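Local coordinates for eukaryotic translation initiation factor 2A (Schizosaccharomyces pombe, PDB 3WJ9), which probably directs methionyl-tRNAi to 40S ribosomal subunits in a codon-dependent manner, early in the translation of a small number of specific mRNAs, at residues A73-E78 / T90-P94. Residues are numbered along the deposited sequence; the frame is centred on the assembly and turned at random.
Sequences AANTYE and TWERP
In the beta hairpin formed by strands 76-81 and 87-92, Y77 of the first strand is held by W91 of the second strand and by R93, two residues on. Between 73-78 and 90-94 two backbone bonds form: Y77 N donates to W91 O (2.9 Å), and W91 N donates to E78 O at 3.1 Å. E78 and W91 form an antiparallel hydrogen-bonded pair with side chains on the same face of the sheet, their CB atoms 3.8 Å apart.

W91, its CG anti to its own backbone N (chi1 -175°), reaches along the hairpin to Y77. The six-membered ring turns its edge toward the face of the tyrosine in an offset edge-to-face pair, planes at 84°, and W91 CE3 comes to 3.4 Å from Y77 CB. Beyond it, R93 bends at chi3 (-65°), which brings its guanidinium side-on to the phenol: NH2 (2.8 Å) and NE (3.0 Å) both donate to Y77 OH, which lies in the guanidinium plane. The tyrosine ring itself stands nearly perpendicular to that plane.

These strands are the first two of a four-stranded antiparallel sheet, a blade that corresponds closely to the WD 1 repeat in the beta-propeller part of a longer protein. On a different side of the hairpin from the Y77-W91 pair, T76 CG2 touches T90 CB at 3.9 Å and also touches E92 CG. T90 OG1 is hydrogen-bonded to W109 NE1 on the third strand, 106-110, which also continues the backbone pairing through K107 with T90.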
loop_
_atom_site.group_PDB
_atom_site.type_symbol
_atom_site.label_atom_id
_atom_site.label_comp_id
_atom_site.label_asym_id
_atom_site.label_seq_id
_atom_site.Cartn_x
_atom_site.Cartn_y
_atom_site.Cartn_z
ATOM N N ALA A 73 -2.405 17.579 -15.236
ATOM C CA ALA A 73 -1.382 16.543 -15.233
ATOM C C ALA A 73 -1.572 15.577 -16.398
ATOM O O ALA A 73 -2.540 14.816 -16.437
ATOM C CB ALA A 73 -1.397 15.791 -13.914
ATOM N N ALA A 74 -0.640 15.615 -17.342
ATOM C CA ALA A 74 -0.702 14.760 -18.521
ATOM C C ALA A 74 0.328 13.639 -18.452
ATOM O O ALA A 74 1.297 13.726 -17.699
ATOM C CB ALA A 74 -0.496 15.585 -19.780
ATOM N N ASN A 75 0.101 12.588 -19.237
ATOM C CA ASN A 75 1.033 11.466 -19.349
ATOM C C ASN A 75 1.322 10.783 -18.013
ATOM O O ASN A 75 2.372 10.167 -17.843
ATOM C CB ASN A 75 2.350 11.934 -19.974
ATOM C CG ASN A 75 2.139 12.786 -21.211
ATOM O OD1 ASN A 75 1.367 12.431 -22.101
ATOM N ND2 ASN A 75 2.823 13.923 -21.268
ATOM N N THR A 76 0.392 10.895 -17.071
ATOM C CA THR A 76 0.575 10.317 -15.742
ATOM C C THR A 76 0.530 8.796 -15.788
ATOM O O THR A 76 -0.092 8.211 -16.670
ATOM C CB THR A 76 -0.494 10.810 -14.748
ATOM O OG1 THR A 76 -1.788 10.716 -15.352
ATOM C CG2 THR A 76 -0.230 12.253 -14.358
ATOM N N TYR A 77 1.202 8.161 -14.835
ATOM C CA TYR A 77 1.171 6.710 -14.716
ATOM C C TYR A 77 0.775 6.303 -13.305
ATOM O O TYR A 77 0.172 5.251 -13.098
ATOM C CB TYR A 77 2.530 6.098 -15.064
ATOM C CG TYR A 77 2.861 6.067 -16.540
ATOM C CD1 TYR A 77 2.977 7.239 -17.274
ATOM C CD2 TYR A 77 3.062 4.862 -17.196
ATOM C CE1 TYR A 77 3.279 7.213 -18.622
ATOM C CE2 TYR A 77 3.365 4.825 -18.543
ATOM C CZ TYR A 77 3.473 6.004 -19.250
ATOM O OH TYR A 77 3.776 5.974 -20.593
ATOM N N GLU A 78 1.131 7.138 -12.333
ATOM C CA GLU A 78 0.881 6.826 -10.931
ATOM C C GLU A 78 0.274 8.007 -10.178
ATOM O O GLU A 78 0.547 9.167 -10.488
ATOM C CB GLU A 78 2.177 6.377 -10.246
ATOM C CG GLU A 78 2.996 5.388 -11.062
ATOM C CD GLU A 78 3.236 4.080 -10.340
ATOM O OE1 GLU A 78 2.553 3.825 -9.327
ATOM O OE2 GLU A 78 4.100 3.302 -10.794
ATOM N N THR A 90 1.633 13.144 -8.567
ATOM C CA THR A 90 1.454 12.581 -9.903
ATOM C C THR A 90 2.781 12.272 -10.593
ATOM O O THR A 90 3.523 13.181 -10.944
ATOM C CB THR A 90 0.651 13.537 -10.812
ATOM O OG1 THR A 90 1.362 14.772 -10.955
ATOM C CG2 THR A 90 -0.724 13.813 -10.226
ATOM N N TRP A 91 3.064 10.988 -10.797
ATOM C CA TRP A 91 4.259 10.565 -11.528
ATOM C C TRP A 91 4.006 10.591 -13.032
ATOM O O TRP A 91 3.103 9.919 -13.528
ATOM C CB TRP A 91 4.690 9.154 -11.098
ATOM C CG TRP A 91 5.995 8.664 -11.715
ATOM C CD1 TRP A 91 7.226 8.694 -11.140
ATOM C CD2 TRP A 91 6.174 8.057 -13.003
ATOM N NE1 TRP A 91 8.166 8.164 -11.986
ATOM C CE2 TRP A 91 7.545 7.761 -13.139
ATOM C CE3 TRP A 91 5.313 7.741 -14.055
ATOM C CZ2 TRP A 91 8.073 7.165 -14.283
ATOM C CZ3 TRP A 91 5.839 7.147 -15.193
ATOM C CH2 TRP A 91 7.206 6.866 -15.296
ATOM N N GLU A 92 4.798 11.378 -13.753
ATOM C CA GLU A 92 4.791 11.335 -15.211
ATOM C C GLU A 92 6.038 10.602 -15.685
ATOM O O GLU A 92 6.949 10.350 -14.896
ATOM C CB GLU A 92 4.745 12.742 -15.809
ATOM C CG GLU A 92 3.559 13.583 -15.371
ATOM C CD GLU A 92 3.574 14.969 -15.989
ATOM O OE1 GLU A 92 2.647 15.758 -15.708
ATOM O OE2 GLU A 92 4.511 15.269 -16.758
ATOM N N ARG A 93 6.086 10.257 -16.967
ATOM C CA ARG A 93 7.282 9.638 -17.524
ATOM C C ARG A 93 8.360 10.707 -17.689
ATOM O O ARG A 93 8.099 11.768 -18.253
ATOM C CB ARG A 93 6.976 8.953 -18.859
ATOM C CG ARG A 93 8.141 8.150 -19.418
ATOM C CD ARG A 93 7.807 7.489 -20.747
ATOM N NE ARG A 93 6.767 6.469 -20.625
ATOM C CZ ARG A 93 6.993 5.206 -20.274
ATOM N NH1 ARG A 93 8.225 4.800 -20.001
ATOM N NH2 ARG A 93 5.986 4.347 -20.194
ATOM N N PRO A 94 9.572 10.433 -17.181
ATOM C CA PRO A 94 10.675 11.404 -17.182
ATOM C C PRO A 94 11.101 11.857 -18.577
ATOM O O PRO A 94 10.809 11.186 -19.566
ATOM C CB PRO A 94 11.815 10.645 -16.488
ATOM C CG PRO A 94 11.447 9.206 -16.591
ATOM C CD PRO A 94 9.956 9.170 -16.529
#